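PDB 5JIG: DNA-dependent metalloprotease WSS1 homolog 2, which probably cleaves DNA-binding proteins as a DNA-dependent, zinc-requiring endopeptidase, acting in the repair of toxic DNA-protein crosslinks. Local coordinates for residues H40-P52 with G70-Y82. Sequence-based numbering, arbitrary orientation. Where two conformers were deposited one is given.
Sequences HRWTVPLLSEMDP and GAHIELRLRTDRY
Leu47 lies beside Ile73 and Glu49 beside Leu75 in parallel strands, joined by hydrogen bonds from Ile73 N to Leu46 O, Ser48 N to Ile73 O, Leu75 N to Ser48 O and Met50 N to Leu75 O. On the sheet face bearing Ser48, the imidazole of His72 is gripped twice. Leu46 CD2 sits 3.4 Å from the centroid of the His72 ring, 9° off its normal, a CH-pi contact, while Ser48 OG meets His72 NE2 at the ring edge in a 2.7 Å hydrogen bond. On the opposite face the leucines and Ile73 pack together, Leu47 CD1 reaching Ile73 CG2 (3.8 Å) and Leu75 CD1 (3.9 Å), with Glu49 as the acidic member. From this face Glu49 stretches out fully, CG anti to the backbone N (chi1 180°), past strand 72-76 to Arg78. Its OE1 forms a salt bridge with Arg78 NE (2.8 Å) through the syn lone pair, carboxylate and guanidinium planes 18° apart. One water joins Glu49 OE1 to Met50 O and Leu77 N; another links Glu49 OE2 to Arg78 NH1. A glutamine in place of Glu49 would probably leave the Arg78 charge without its mate and set an NH2 against a donor that now meets a carboxylate oxygen. Strands 44-50 and 72-76 form the centre of the WLM protease sheet, between strands 6-10 and 64-67; helix 17-29 packs on Leu75 and Leu77, and Ile73 rests on helix 88-100, touching Glu98, the predicted active-site residue of its HExxH motif.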
loop_
_atom_site.group_PDB
_atom_site.type_symbol
_atom_site.label_atom_id
_atom_site.label_comp_id
_atom_site.label_asym_id
_atom_site.label_seq_id
_atom_site.Cartn_x
_atom_site.Cartn_y
_atom_site.Cartn_z
ATOM N N HIS A 40 -13.404 -3.828 -3.034
ATOM C CA HIS A 40 -13.140 -5.055 -2.337
ATOM C C HIS A 40 -13.455 -4.997 -0.829
ATOM O O HIS A 40 -13.246 -5.962 -0.130
ATOM C CB HIS A 40 -11.732 -5.599 -2.610
ATOM C CG HIS A 40 -11.671 -7.041 -2.831
ATOM N ND1 HIS A 40 -12.147 -7.928 -1.911
ATOM C CD2 HIS A 40 -11.256 -7.801 -3.869
ATOM C CE1 HIS A 40 -11.991 -9.176 -2.340
ATOM N NE2 HIS A 40 -11.439 -9.137 -3.545
ATOM N N ARG A 41 -13.998 -3.883 -0.387
ATOM C CA ARG A 41 -14.448 -3.687 1.015
ATOM C C ARG A 41 -13.340 -3.995 2.017
ATOM O O ARG A 41 -13.510 -4.781 2.919
ATOM C CB ARG A 41 -15.737 -4.432 1.265
ATOM C CG ARG A 41 -16.873 -3.918 0.465
ATOM C CD ARG A 41 -18.187 -4.642 0.617
ATOM N NE ARG A 41 -18.600 -4.805 1.978
ATOM C CZ ARG A 41 -18.593 -5.941 2.684
ATOM N NH1 ARG A 41 -19.048 -5.910 3.934
ATOM N NH2 ARG A 41 -18.120 -7.095 2.187
ATOM N N TRP A 42 -12.204 -3.322 1.862
ATOM C CA TRP A 42 -11.053 -3.484 2.754
ATOM C C TRP A 42 -10.856 -2.283 3.614
ATOM O O TRP A 42 -10.723 -1.149 3.136
ATOM C CB TRP A 42 -9.800 -3.705 1.920
ATOM C CG TRP A 42 -9.733 -5.014 1.250
ATOM C CD1 TRP A 42 -10.271 -6.173 1.683
ATOM C CD2 TRP A 42 -9.107 -5.305 0.020
ATOM N NE1 TRP A 42 -9.989 -7.200 0.789
ATOM C CE2 TRP A 42 -9.265 -6.672 -0.231
ATOM C CE3 TRP A 42 -8.423 -4.521 -0.932
ATOM C CZ2 TRP A 42 -8.771 -7.287 -1.408
ATOM C CZ3 TRP A 42 -7.962 -5.137 -2.082
ATOM C CH2 TRP A 42 -8.080 -6.488 -2.259
ATOM N N THR A 43 -10.822 -2.540 4.951
ATOM C CA THR A 43 -10.373 -1.598 5.947
ATOM C C THR A 43 -9.105 -2.125 6.554
ATOM O O THR A 43 -9.054 -3.286 6.996
ATOM C CB THR A 43 -11.409 -1.400 7.045
ATOM O OG1 THR A 43 -12.662 -0.942 6.497
ATOM C CG2 THR A 43 -10.880 -0.509 8.123
ATOM N N VAL A 44 -8.041 -1.353 6.504
ATOM C CA VAL A 44 -6.727 -1.765 7.039
ATOM C C VAL A 44 -6.417 -0.834 8.205
ATOM O O VAL A 44 -6.242 0.377 8.039
ATOM C CB VAL A 44 -5.653 -1.693 5.936
ATOM C CG1 VAL A 44 -4.275 -1.937 6.514
ATOM C CG2 VAL A 44 -5.980 -2.695 4.845
ATOM N N PRO A 45 -6.339 -1.381 9.422
ATOM C CA PRO A 45 -6.145 -0.486 10.572
ATOM C C PRO A 45 -4.869 0.349 10.543
ATOM O O PRO A 45 -4.875 1.495 10.999
ATOM C CB PRO A 45 -6.150 -1.455 11.774
ATOM C CG PRO A 45 -7.106 -2.528 11.340
ATOM C CD PRO A 45 -6.817 -2.719 9.853
ATOM N N LEU A 46 -3.785 -0.227 10.035
ATOM C CA LEU A 46 -2.503 0.434 10.112
ATOM C C LEU A 46 -1.724 0.253 8.832
ATOM O O LEU A 46 -1.596 -0.890 8.320
ATOM C CB LEU A 46 -1.689 -0.166 11.276
ATOM C CG LEU A 46 -0.311 0.430 11.585
ATOM C CD1 LEU A 46 -0.370 1.905 11.858
ATOM C CD2 LEU A 46 0.338 -0.330 12.736
ATOM N N LEU A 47 -1.166 1.344 8.300
ATOM C CA LEU A 47 -0.239 1.333 7.173
ATOM C C LEU A 47 1.032 1.983 7.698
ATOM O O LEU A 47 1.013 3.153 8.160
ATOM C CB LEU A 47 -0.774 2.136 6.003
ATOM C CG LEU A 47 0.127 2.253 4.776
ATOM C CD1 LEU A 47 0.390 0.877 4.168
ATOM C CD2 LEU A 47 -0.473 3.183 3.753
ATOM N N SER A 48 2.152 1.262 7.688
ATOM C CA SER A 48 3.416 1.742 8.227
ATOM C C SER A 48 4.515 1.695 7.183
ATOM O O SER A 48 4.506 0.897 6.246
ATOM C CB SER A 48 3.921 0.911 9.390
ATOM O OG SER A 48 3.008 0.893 10.520
ATOM N N GLU A 49 5.507 2.529 7.430
ATOM C CA GLU A 49 6.785 2.436 6.721
ATOM C C GLU A 49 7.590 1.312 7.281
ATOM O O GLU A 49 7.806 1.192 8.491
ATOM C CB GLU A 49 7.534 3.753 6.980
ATOM C CG GLU A 49 8.876 3.768 6.297
ATOM C CD GLU A 49 9.689 5.035 6.552
ATOM O OE1 GLU A 49 10.680 5.210 5.830
ATOM O OE2 GLU A 49 9.292 5.809 7.461
ATOM N N MET A 50 8.066 0.443 6.377
ATOM C CA MET A 50 8.886 -0.670 6.652
ATOM C C MET A 50 10.334 -0.174 6.828
ATOM O O MET A 50 10.827 0.683 6.085
ATOM C CB MET A 50 8.826 -1.660 5.504
ATOM C CG MET A 50 9.372 -3.019 5.672
ATOM S SD MET A 50 8.960 -4.005 4.185
ATOM C CE MET A 50 9.970 -5.451 4.550
ATOM N N ASP A 51 11.051 -0.753 7.769
ATOM C CA ASP A 51 12.430 -0.338 8.015
ATOM C C ASP A 51 13.231 -0.591 6.734
ATOM O O ASP A 51 13.137 -1.678 6.147
ATOM C CB ASP A 51 12.922 -0.996 9.259
ATOM C CG ASP A 51 14.315 -0.428 9.745
ATOM O OD1 ASP A 51 14.960 -1.144 10.494
ATOM O OD2 ASP A 51 14.813 0.626 9.401
ATOM N N PRO A 52 14.096 0.358 6.293
ATOM C CA PRO A 52 14.922 0.048 5.120
ATOM C C PRO A 52 16.142 -0.789 5.508
ATOM O O PRO A 52 16.552 -0.794 6.719
ATOM C CB PRO A 52 15.366 1.411 4.637
ATOM C CG PRO A 52 15.265 2.310 5.788
ATOM C CD PRO A 52 14.088 1.787 6.584
ATOM N N GLY A 70 -4.386 -8.128 6.510
ATOM C CA GLY A 70 -4.779 -6.762 6.467
ATOM C C GLY A 70 -4.955 -6.057 7.802
ATOM O O GLY A 70 -5.464 -4.972 7.829
ATOM N N ALA A 71 -4.505 -6.672 8.892
ATOM C CA ALA A 71 -4.456 -5.940 10.150
ATOM C C ALA A 71 -3.444 -4.808 10.072
ATOM O O ALA A 71 -3.622 -3.757 10.677
ATOM C CB ALA A 71 -4.047 -6.865 11.283
ATOM N N HIS A 72 -2.381 -5.013 9.330
ATOM C CA HIS A 72 -1.275 -4.063 9.234
ATOM C C HIS A 72 -0.512 -4.353 7.945
ATOM O O HIS A 72 -0.081 -5.475 7.742
ATOM C CB HIS A 72 -0.368 -4.236 10.470
ATOM C CG HIS A 72 0.825 -3.347 10.512
ATOM N ND1 HIS A 72 1.847 -3.520 11.421
ATOM C CD2 HIS A 72 1.187 -2.220 9.828
ATOM C CE1 HIS A 72 2.732 -2.536 11.263
ATOM N NE2 HIS A 72 2.352 -1.724 10.310
ATOM N N ILE A 73 -0.380 -3.321 7.103
ATOM C CA ILE A 73 0.460 -3.415 5.913
ATOM C C ILE A 73 1.663 -2.486 6.113
ATOM O O ILE A 73 1.504 -1.364 6.622
ATOM C CB ILE A 73 -0.349 -3.087 4.641
ATOM C CG1 ILE A 73 -1.321 -4.225 4.378
ATOM C CG2 ILE A 73 0.563 -2.823 3.453
ATOM C CD1 ILE A 73 -2.318 -3.969 3.251
ATOM N N GLU A 74 2.834 -2.974 5.724
ATOM C CA GLU A 74 4.057 -2.188 5.766
ATOM C C GLU A 74 4.616 -2.059 4.347
ATOM O O GLU A 74 4.488 -2.978 3.523
ATOM C CB GLU A 74 5.136 -2.743 6.646
ATOM C CG GLU A 74 4.676 -3.212 7.997
ATOM C CD GLU A 74 5.795 -3.475 8.955
ATOM O OE1 GLU A 74 6.840 -2.793 8.866
ATOM O OE2 GLU A 74 5.607 -4.378 9.813
ATOM N N LEU A 75 5.235 -0.909 4.064
ATOM C CA LEU A 75 5.827 -0.642 2.747
ATOM C C LEU A 75 7.205 -0.039 2.947
ATOM O O LEU A 75 7.375 0.931 3.687
ATOM C CB LEU A 75 5.006 0.396 1.975
ATOM C CG LEU A 75 3.571 -0.004 1.659
ATOM C CD1 LEU A 75 2.863 1.203 1.110
ATOM C CD2 LEU A 75 3.484 -1.188 0.697
ATOM N N ARG A 76 8.211 -0.568 2.225
ATOM C CA ARG A 76 9.519 0.051 2.229
ATOM C C ARG A 76 9.445 1.287 1.328
ATOM O O ARG A 76 9.131 1.165 0.132
ATOM C CB ARG A 76 10.605 -0.919 1.782
ATOM C CG ARG A 76 11.988 -0.333 1.902
ATOM C CD ARG A 76 13.016 -1.001 1.061
ATOM N NE ARG A 76 13.122 -2.395 1.412
ATOM C CZ ARG A 76 14.154 -3.006 1.943
ATOM N NH1 ARG A 76 13.983 -4.260 2.286
ATOM N NH2 ARG A 76 15.356 -2.393 2.026
ATOM N N LEU A 77 9.602 2.468 1.906
ATOM C CA LEU A 77 9.525 3.717 1.150
ATOM C C LEU A 77 10.903 4.175 0.705
ATOM O O LEU A 77 10.994 4.937 -0.277
ATOM C CB LEU A 77 8.893 4.789 2.003
ATOM C CG LEU A 77 7.484 4.487 2.494
ATOM C CD1 LEU A 77 7.015 5.672 3.363
ATOM C CD2 LEU A 77 6.503 4.229 1.348
ATOM N N ARG A 78 11.950 3.801 1.455
ATOM C CA ARG A 78 13.257 4.403 1.334
ATOM C C ARG A 78 14.221 3.524 0.620
ATOM O O ARG A 78 14.119 2.282 0.642
ATOM C CB ARG A 78 13.808 4.733 2.738
ATOM C CG ARG A 78 13.047 5.835 3.442
ATOM C CD ARG A 78 13.534 6.027 4.864
ATOM N NE ARG A 78 12.797 7.014 5.594
ATOM C CZ ARG A 78 13.151 8.307 5.751
ATOM N NH1 ARG A 78 12.403 9.118 6.447
ATOM N NH2 ARG A 78 14.288 8.735 5.181
ATOM N N THR A 79 15.172 4.145 -0.059
ATOM C CA THR A 79 16.315 3.475 -0.662
ATOM C C THR A 79 17.601 3.638 0.140
ATOM O O THR A 79 18.614 3.005 -0.205
ATOM C CB THR A 79 16.591 4.010 -2.090
ATOM O OG1 THR A 79 16.831 5.410 -1.977
ATOM C CG2 THR A 79 15.419 3.803 -3.015
ATOM N N ASP A 80 17.628 4.480 1.121
ATOM C CA ASP A 80 18.756 4.720 2.048
ATOM C C ASP A 80 18.199 5.289 3.328
ATOM O O ASP A 80 16.974 5.359 3.483
ATOM C CB ASP A 80 19.840 5.628 1.364
ATOM C CG ASP A 80 19.319 6.971 0.989
ATOM O OD1 ASP A 80 19.628 7.398 -0.166
ATOM O OD2 ASP A 80 18.632 7.623 1.784
ATOM N N ARG A 81 19.028 5.715 4.258
ATOM C CA ARG A 81 18.597 6.175 5.564
ATOM C C ARG A 81 18.706 7.647 5.717
ATOM O O ARG A 81 18.737 8.155 6.872
ATOM C CB ARG A 81 19.326 5.395 6.676
ATOM C CG ARG A 81 18.785 4.030 6.840
ATOM C CD ARG A 81 19.658 3.147 7.651
ATOM N NE ARG A 81 20.850 2.889 6.856
ATOM C CZ ARG A 81 21.874 2.130 7.197
ATOM N NH1 ARG A 81 22.880 1.969 6.340
ATOM N NH2 ARG A 81 21.929 1.563 8.400
ATOM N N TYR A 82 18.666 8.403 4.618
ATOM C CA TYR A 82 18.713 9.849 4.700
ATOM C C TYR A 82 17.551 10.443 3.933
ATOM O O TYR A 82 16.525 10.759 4.524
ATOM C CB TYR A 82 20.102 10.379 4.319
ATOM C CG TYR A 82 20.264 11.855 4.583
ATOM C CD1 TYR A 82 20.333 12.355 5.888
ATOM C CD2 TYR A 82 20.327 12.763 3.567
ATOM C CE1 TYR A 82 20.466 13.723 6.116
ATOM C CE2 TYR A 82 20.437 14.110 3.784
ATOM C CZ TYR A 82 20.476 14.603 5.068
ATOM O OH TYR A 82 20.597 15.941 5.368
HETATM O O HOH W 1 11.274 2.941 4.320
HETATM O O HOH W 2 10.487 8.104 8.139
HETATM O O HOH W 3 7.289 -0.591 10.467
HETATM O O HOH W 4 9.574 -2.975 9.293
#